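Long-range contacts in uncharacterized protein Atu1735 (Agrobacterium tumefaciens, PDB 2PPX), which is of unknown function but has an XRE-like helix-turn-helix fold and so probably binds DNA as a transcriptional regulator: residues 34-39 / 62-67; 50-55 / 87-92. One frame throughout, in Å; residues are numbered along the deposited sequence. Where two conformers were deposited one is given.

Contact 1 of 2, residues 34-39 / 62-67; sequences RIKIIR and DWEQGR. With SO4 (sulfate ion), chain B; SO4 (sulfate ion), chain F; SO4 (sulfate ion), chain C.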
loop_
_atom_site.group_PDB
_atom_site.type_symbol
_atom_site.label_atom_id
_atom_site.label_comp_id
_atom_site.label_asym_id
_atom_site.label_seq_id
_atom_site.Cartn_x
_atom_site.Cartn_y
_atom_site.Cartn_z
ATOM N N ARG A 34 8.886 2.251 15.134
ATOM C CA ARG A 34 7.913 2.791 16.069
ATOM C C ARG A 34 6.836 1.776 16.450
ATOM O O ARG A 34 6.472 1.680 17.621
ATOM C CB ARG A 34 7.259 4.053 15.500
ATOM C CG ARG A 34 8.112 5.305 15.623
ATOM C CD ARG A 34 7.223 6.514 15.377
ATOM N NE ARG A 34 7.920 7.793 15.520
ATOM C CZ ARG A 34 7.303 8.970 15.631
ATOM N NH1 ARG A 34 5.974 9.045 15.618
ATOM N NH2 ARG A 34 8.018 10.079 15.761
ATOM N N ILE A 35 6.355 1.007 15.477
ATOM C CA ILE A 35 5.275 0.031 15.738
ATOM C C ILE A 35 5.717 -0.995 16.797
ATOM O O ILE A 35 4.896 -1.413 17.611
ATOM C CB ILE A 35 4.705 -0.687 14.466
ATOM C CG1 ILE A 35 3.475 -1.586 14.852
ATOM C CG2 ILE A 35 5.846 -1.397 13.721
ATOM C CD1 ILE A 35 2.587 -2.105 13.694
ATOM N N LYS A 36 6.988 -1.399 16.746
ATOM C CA LYS A 36 7.529 -2.392 17.678
ATOM C C LYS A 36 7.640 -1.813 19.089
ATOM O O LYS A 36 7.308 -2.493 20.063
ATOM C CB LYS A 36 8.910 -2.885 17.220
ATOM C CG LYS A 36 9.440 -4.040 18.023
ATOM C CD LYS A 36 10.701 -4.575 17.350
ATOM C CE LYS A 36 11.344 -5.624 18.190
ATOM N NZ LYS A 36 12.562 -6.171 17.487
ATOM N N ILE A 37 8.099 -0.562 19.186
ATOM C CA ILE A 37 8.044 0.219 20.441
ATOM C C ILE A 37 6.647 0.296 21.052
ATOM O O ILE A 37 6.439 0.003 22.238
ATOM C CB ILE A 37 8.617 1.652 20.273
ATOM C CG1 ILE A 37 10.072 1.552 19.769
ATOM C CG2 ILE A 37 8.580 2.441 21.653
ATOM C CD1 ILE A 37 10.748 2.897 19.502
ATOM N N ILE A 38 5.692 0.700 20.225
ATOM C CA ILE A 38 4.326 0.876 20.670
ATOM C C ILE A 38 3.765 -0.478 21.127
ATOM O O ILE A 38 3.211 -0.568 22.200
ATOM C CB ILE A 38 3.438 1.449 19.500
ATOM C CG1 ILE A 38 3.847 2.914 19.190
ATOM C CG2 ILE A 38 1.956 1.398 19.880
ATOM C CD1 ILE A 38 3.316 3.356 17.799
ATOM N N ARG A 39 3.914 -1.525 20.292
ATOM C CA ARG A 39 3.371 -2.842 20.650
ATOM C C ARG A 39 3.953 -3.386 21.961
ATOM O O ARG A 39 3.228 -3.871 22.830
ATOM C CB ARG A 39 3.616 -3.856 19.510
ATOM C CG ARG A 39 3.048 -5.240 19.825
ATOM C CD ARG A 39 3.330 -6.229 18.695
ATOM N NE ARG A 39 4.750 -6.429 18.400
ATOM C CZ ARG A 39 5.590 -7.187 19.111
ATOM N NH1 ARG A 39 5.177 -7.810 20.221
ATOM N NH2 ARG A 39 6.859 -7.312 18.716
ATOM N N ASP A 62 6.865 -7.207 8.739
ATOM C CA ASP A 62 7.770 -6.477 7.837
ATOM C C ASP A 62 8.189 -5.140 8.452
ATOM O O ASP A 62 9.361 -4.778 8.376
ATOM C CB ASP A 62 7.153 -6.192 6.473
ATOM C CG ASP A 62 7.103 -7.402 5.567
ATOM O OD1 ASP A 62 7.903 -8.372 5.736
ATOM O OD2 ASP A 62 6.278 -7.338 4.604
ATOM N N TRP A 63 7.237 -4.402 9.008
ATOM C CA TRP A 63 7.541 -3.104 9.591
ATOM C C TRP A 63 8.527 -3.259 10.777
ATOM O O TRP A 63 9.527 -2.517 10.875
ATOM C CB TRP A 63 6.277 -2.346 10.015
ATOM C CG TRP A 63 5.325 -1.999 8.904
ATOM C CD1 TRP A 63 5.561 -2.049 7.541
ATOM C CD2 TRP A 63 3.963 -1.583 9.060
ATOM N NE1 TRP A 63 4.426 -1.683 6.871
ATOM C CE2 TRP A 63 3.446 -1.360 7.768
ATOM C CE3 TRP A 63 3.151 -1.336 10.172
ATOM C CZ2 TRP A 63 2.124 -0.945 7.546
ATOM C CZ3 TRP A 63 1.847 -0.898 9.957
ATOM C CH2 TRP A 63 1.346 -0.728 8.645
ATOM N N GLU A 64 8.261 -4.247 11.637
ATOM C CA GLU A 64 9.092 -4.478 12.841
ATOM C C GLU A 64 10.511 -4.944 12.508
ATOM O O GLU A 64 11.466 -4.600 13.226
ATOM C CB GLU A 64 8.390 -5.439 13.808
ATOM C CG GLU A 64 7.166 -4.805 14.464
ATOM C CD GLU A 64 6.687 -5.595 15.694
ATOM O OE1 GLU A 64 7.275 -6.666 16.004
ATOM O OE2 GLU A 64 5.708 -5.148 16.328
ATOM N N GLN A 65 10.656 -5.664 11.402
ATOM C CA GLN A 65 11.956 -6.149 10.971
ATOM C C GLN A 65 12.703 -5.213 10.011
ATOM O O GLN A 65 13.801 -5.532 9.571
ATOM C CB GLN A 65 11.828 -7.562 10.368
ATOM C CG GLN A 65 11.305 -8.552 11.406
ATOM C CD GLN A 65 11.121 -9.942 10.867
ATOM O OE1 GLN A 65 10.020 -10.320 10.459
ATOM N NE2 GLN A 65 12.211 -10.723 10.844
ATOM N N GLY A 66 12.111 -4.073 9.679
ATOM C CA GLY A 66 12.732 -3.175 8.710
ATOM C C GLY A 66 12.696 -3.683 7.273
ATOM O O GLY A 66 13.473 -3.222 6.454
ATOM N N ARG A 67 11.779 -4.601 6.948
ATOM C CA ARG A 67 11.682 -5.112 5.576
ATOM C C ARG A 67 10.872 -4.201 4.689
ATOM O O ARG A 67 10.954 -4.274 3.466
ATOM C CB ARG A 67 11.105 -6.519 5.569
ATOM C CG ARG A 67 12.048 -7.488 6.247
ATOM C CD ARG A 67 11.703 -8.832 5.811
ATOM N NE ARG A 67 11.016 -9.611 6.815
ATOM C CZ ARG A 67 11.512 -10.750 7.309
ATOM N NH1 ARG A 67 12.694 -11.228 6.891
ATOM N NH2 ARG A 67 10.819 -11.423 8.219
HETATM S S SO4 B . 8.032 -9.815 21.384
HETATM O O1 SO4 B . 8.944 -10.897 21.702
HETATM O O2 SO4 B . 8.598 -9.176 20.211
HETATM O O3 SO4 B . 6.674 -10.321 21.266
HETATM O O4 SO4 B . 7.931 -8.823 22.453
HETATM S S SO4 F . 14.770 -7.563 19.773
HETATM O O1 SO4 F . 13.806 -8.332 18.991
HETATM O O2 SO4 F . 16.123 -8.010 19.434
HETATM O O3 SO4 F . 14.631 -6.138 19.461
HETATM O O4 SO4 F . 14.528 -7.788 21.200
HETATM S S SO4 C . 11.626 -15.127 8.767
HETATM O O1 SO4 C . 11.275 -16.384 8.097
HETATM O O2 SO4 C . 12.789 -14.526 8.110
HETATM O O3 SO4 C . 10.516 -14.181 8.719
HETATM O O4 SO4 C . 11.914 -15.390 10.172
HETATM O O HOH W 1 12.096 -6.878 14.979
#
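R39 reaches E64 because its chain leaves the helix with CG trans to the backbone N and then bends at chi3 (59°), which turns the guanidinium edge toward the glutamate. E64 itself sets out with CG opposite its carbonyl carbon and runs extended across the arginine chain, so that two nitrogens of R39 grip one carboxylate side-on. NE gives the straighter bond, 2.6 Å to the syn lone pair of E64 OE2 with the hydrogen almost in line (178°). NH2 lies 2.8 Å from E64 OE1, which it meets on the syn side but above the carboxylate plane. The planes of the two groups are 27° apart. With OE1 also taking a hydrogen bond from Q46 and R39 NH1 giving one to L44 O, these bonds fix the rotation of the buried carboxylate and guanidinium.

In this helix-turn-helix fold the pair fastens helix 34-41 to helix 57-64, which by its place in the motif is probably the recognition helix. Beneath the salt bridge the joint is apolar. I35 CG2 touches E64 CG at 3.7 Å, while I35 CD1 abuts the indole edge of W63, 3.6 Å from CE3. K36 lays its aliphatic stem across the glutamate side chain, with CB 3.8 Å from E64 CG. Its extended chain carries NZ beyond the carboxylate to a water at 2.6 Å, and that water donates in turn to E64 O, 2.9 Å away.

Anions gather on this surface: K36 NZ binds one sulfate through two oxygens, and R39 binds another, NH2 standing 3.0 Å from its O2. R40 NH1 is a further hydrogen-bond donor to sulfate here; the ions probably come from the crystallisation liquor. Past E64 the helix closes in a Schellman motif, G66 N bonding to W63 O and R67 N to D62 O.

Contact 2 of 2, residues 50-55 / 87-92; sequences SARYHI and GTAAAL. With SO4 (sulfate ion), chain G; SO4 (sulfate ion), chain E.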
loop_
_atom_site.group_PDB
_atom_site.type_symbol
_atom_site.label_atom_id
_atom_site.label_comp_id
_atom_site.label_asym_id
_atom_site.label_seq_id
_atom_site.Cartn_x
_atom_site.Cartn_y
_atom_site.Cartn_z
ATOM N N SER A 50 -1.910 -7.219 15.896
ATOM C CA SER A 50 -2.508 -7.412 14.574
ATOM C C SER A 50 -4.037 -7.499 14.617
ATOM O O SER A 50 -4.717 -6.781 13.883
ATOM C CB SER A 50 -1.895 -8.632 13.855
ATOM O OG SER A 50 -2.605 -8.951 12.662
ATOM N N ALA A 51 -4.583 -8.315 15.518
ATOM C CA ALA A 51 -6.032 -8.484 15.604
ATOM C C ALA A 51 -6.710 -7.250 16.224
ATOM O O ALA A 51 -7.761 -6.819 15.754
ATOM C CB ALA A 51 -6.407 -9.754 16.408
ATOM N N ARG A 52 -6.113 -6.679 17.259
ATOM C CA ARG A 52 -6.724 -5.529 17.933
ATOM C C ARG A 52 -6.795 -4.278 17.032
ATOM O O ARG A 52 -7.797 -3.539 17.047
ATOM C CB ARG A 52 -5.976 -5.216 19.224
ATOM C CG ARG A 52 -6.637 -4.178 20.085
ATOM C CD ARG A 52 -5.963 -4.114 21.444
ATOM N NE ARG A 52 -6.206 -5.341 22.203
ATOM C CZ ARG A 52 -5.824 -5.537 23.465
ATOM N NH1 ARG A 52 -5.185 -4.588 24.135
ATOM N NH2 ARG A 52 -6.082 -6.692 24.054
ATOM N N TYR A 53 -5.752 -4.071 16.234
ATOM C CA TYR A 53 -5.630 -2.850 15.428
ATOM C C TYR A 53 -5.790 -3.019 13.919
ATOM O O TYR A 53 -5.595 -2.061 13.172
ATOM C CB TYR A 53 -4.325 -2.099 15.787
ATOM C CG TYR A 53 -4.355 -1.662 17.231
ATOM C CD1 TYR A 53 -5.272 -0.694 17.667
ATOM C CD2 TYR A 53 -3.506 -2.242 18.176
ATOM C CE1 TYR A 53 -5.328 -0.305 19.011
ATOM C CE2 TYR A 53 -3.536 -1.841 19.534
ATOM C CZ TYR A 53 -4.472 -0.884 19.929
ATOM O OH TYR A 53 -4.563 -0.485 21.229
ATOM N N HIS A 54 -6.182 -4.223 13.488
ATOM C CA HIS A 54 -6.478 -4.534 12.084
ATOM C C HIS A 54 -5.306 -4.251 11.146
ATOM O O HIS A 54 -5.465 -3.648 10.079
ATOM C CB HIS A 54 -7.756 -3.827 11.623
ATOM C CG HIS A 54 -8.962 -4.157 12.460
ATOM N ND1 HIS A 54 -10.208 -4.349 11.920
ATOM C CD2 HIS A 54 -9.091 -4.390 13.785
ATOM C CE1 HIS A 54 -11.068 -4.648 12.879
ATOM N NE2 HIS A 54 -10.415 -4.680 14.023
ATOM N N ILE A 55 -4.123 -4.672 11.569
ATOM C CA ILE A 55 -2.929 -4.589 10.715
ATOM C C ILE A 55 -2.528 -6.035 10.379
ATOM O O ILE A 55 -2.247 -6.814 11.272
ATOM C CB ILE A 55 -1.796 -3.861 11.407
ATOM C CG1 ILE A 55 -2.217 -2.394 11.725
ATOM C CG2 ILE A 55 -0.494 -3.894 10.554
ATOM C CD1 ILE A 55 -1.350 -1.749 12.745
ATOM N N GLY A 87 -8.926 3.720 23.419
ATOM C CA GLY A 87 -9.995 4.359 22.644
ATOM C C GLY A 87 -9.984 3.833 21.224
ATOM O O GLY A 87 -11.040 3.531 20.662
ATOM N N THR A 88 -8.779 3.682 20.660
ATOM C CA THR A 88 -8.635 3.183 19.297
ATOM C C THR A 88 -9.154 1.742 19.184
ATOM O O THR A 88 -9.935 1.430 18.287
ATOM C CB THR A 88 -7.172 3.329 18.767
ATOM O OG1 THR A 88 -6.796 4.710 18.830
ATOM C CG2 THR A 88 -7.063 2.858 17.323
ATOM N N ALA A 89 -8.722 0.886 20.105
ATOM C CA ALA A 89 -9.127 -0.511 20.118
ATOM C C ALA A 89 -10.647 -0.639 20.269
ATOM O O ALA A 89 -11.270 -1.434 19.576
ATOM C CB ALA A 89 -8.411 -1.258 21.242
ATOM N N ALA A 90 -11.229 0.166 21.161
ATOM C CA ALA A 90 -12.682 0.157 21.418
ATOM C C ALA A 90 -13.483 0.611 20.201
ATOM O O ALA A 90 -14.518 0.018 19.867
ATOM C CB ALA A 90 -13.017 1.010 22.638
ATOM N N ALA A 91 -12.988 1.642 19.518
ATOM C CA ALA A 91 -13.638 2.150 18.297
ATOM C C ALA A 91 -13.719 1.101 17.190
ATOM O O ALA A 91 -14.658 1.105 16.390
ATOM C CB ALA A 91 -12.928 3.395 17.800
ATOM N N LEU A 92 -12.743 0.202 17.140
ATOM C CA LEU A 92 -12.721 -0.845 16.119
ATOM C C LEU A 92 -13.606 -2.050 16.440
ATOM O O LEU A 92 -13.875 -2.866 15.548
ATOM C CB LEU A 92 -11.280 -1.302 15.828
ATOM C CG LEU A 92 -10.340 -0.253 15.251
ATOM C CD1 LEU A 92 -8.912 -0.807 15.161
ATOM C CD2 LEU A 92 -10.825 0.219 13.881
HETATM S S SO4 G . -5.116 -5.992 27.520
HETATM O O1 SO4 G . -4.877 -7.406 27.217
HETATM O O2 SO4 G . -4.142 -5.148 26.832
HETATM O O3 SO4 G . -6.470 -5.621 27.112
HETATM O O4 SO4 G . -5.002 -5.763 28.959
HETATM S S SO4 E . -11.735 -5.364 7.953
HETATM O O1 SO4 E . -11.825 -3.930 7.644
HETATM O O2 SO4 E . -11.227 -6.086 6.787
HETATM O O3 SO4 E . -10.842 -5.646 9.078
HETATM O O4 SO4 E . -13.073 -5.829 8.301
HETATM O O HOH W 2 -10.209 -3.837 18.376
#
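L92 and A89 of the C-terminal helix 85-92 press against the end of helix 46-53, the first helix of the helix-turn-helix motif, and the turn that follows it. The tight part centres on A89, whose CB sits 3.6 Å from R52 CG and 3.9 Å from Y53 CE1. R52 CG stands trans to its backbone N (chi1 -172°), which lays that methylene over the centre of one face of the Y53 ring while it also touches the alanine methyl. T88 crosses the tyrosine at about a right angle, with T88 CG2 4.0 Å from Y53 CE1. The polar ends of both residues are tied down nearby: Y53 OH is hydrogen-bonded to P85 O, and T88 OG1 to D84 O. L92 completes this packing, its CD1 coming to 3.5 Å from R52 O, and I80 of the third subunit packs on T88 and L92.

Toward the rim the contact thins and turns polar, and part of it is covered by the third subunit. H54, whose positive phi (57°) marks the departure from the helix, slides past L92 in the opposite direction, with CD2 3.8 Å from L92 CD1. Its ND1 donates to a sulfate that Q72 and R75 of the third subunit also bind. R52 bends at chi3 (-68°) and its guanidinium edge meets a second sulfate, NH1 to O2 in a nearly straight bond and NH2 only weakly.

No direct hydrogen bond joins the two segments; a single water spans them instead, donating to R52 O at 2.8 Å and to A89 O at 2.9 Å.

From the N terminus, helix 34-41 opens the first loop, and contact 1 closes it at 62-67, which begins on helix 57-64, after the 22 residues between its segments. Helix 46-53, which lies inside that loop, opens a second one that contact 2 closes only at helix 85-92. The segments therefore alternate and the two loops cross. Contact 1 joins helix 34-41, which precedes the motif's two helices, to the second of them, whereas contact 2 attaches the motif's first helix to the C-terminal one. Their centres are 16 Å apart, on opposite sides of the chain's centre, yet I55 bridges them: its CG2 packs 3.8 Å from W63 CZ3 and its CD1 4.1 Å from I35 CD1.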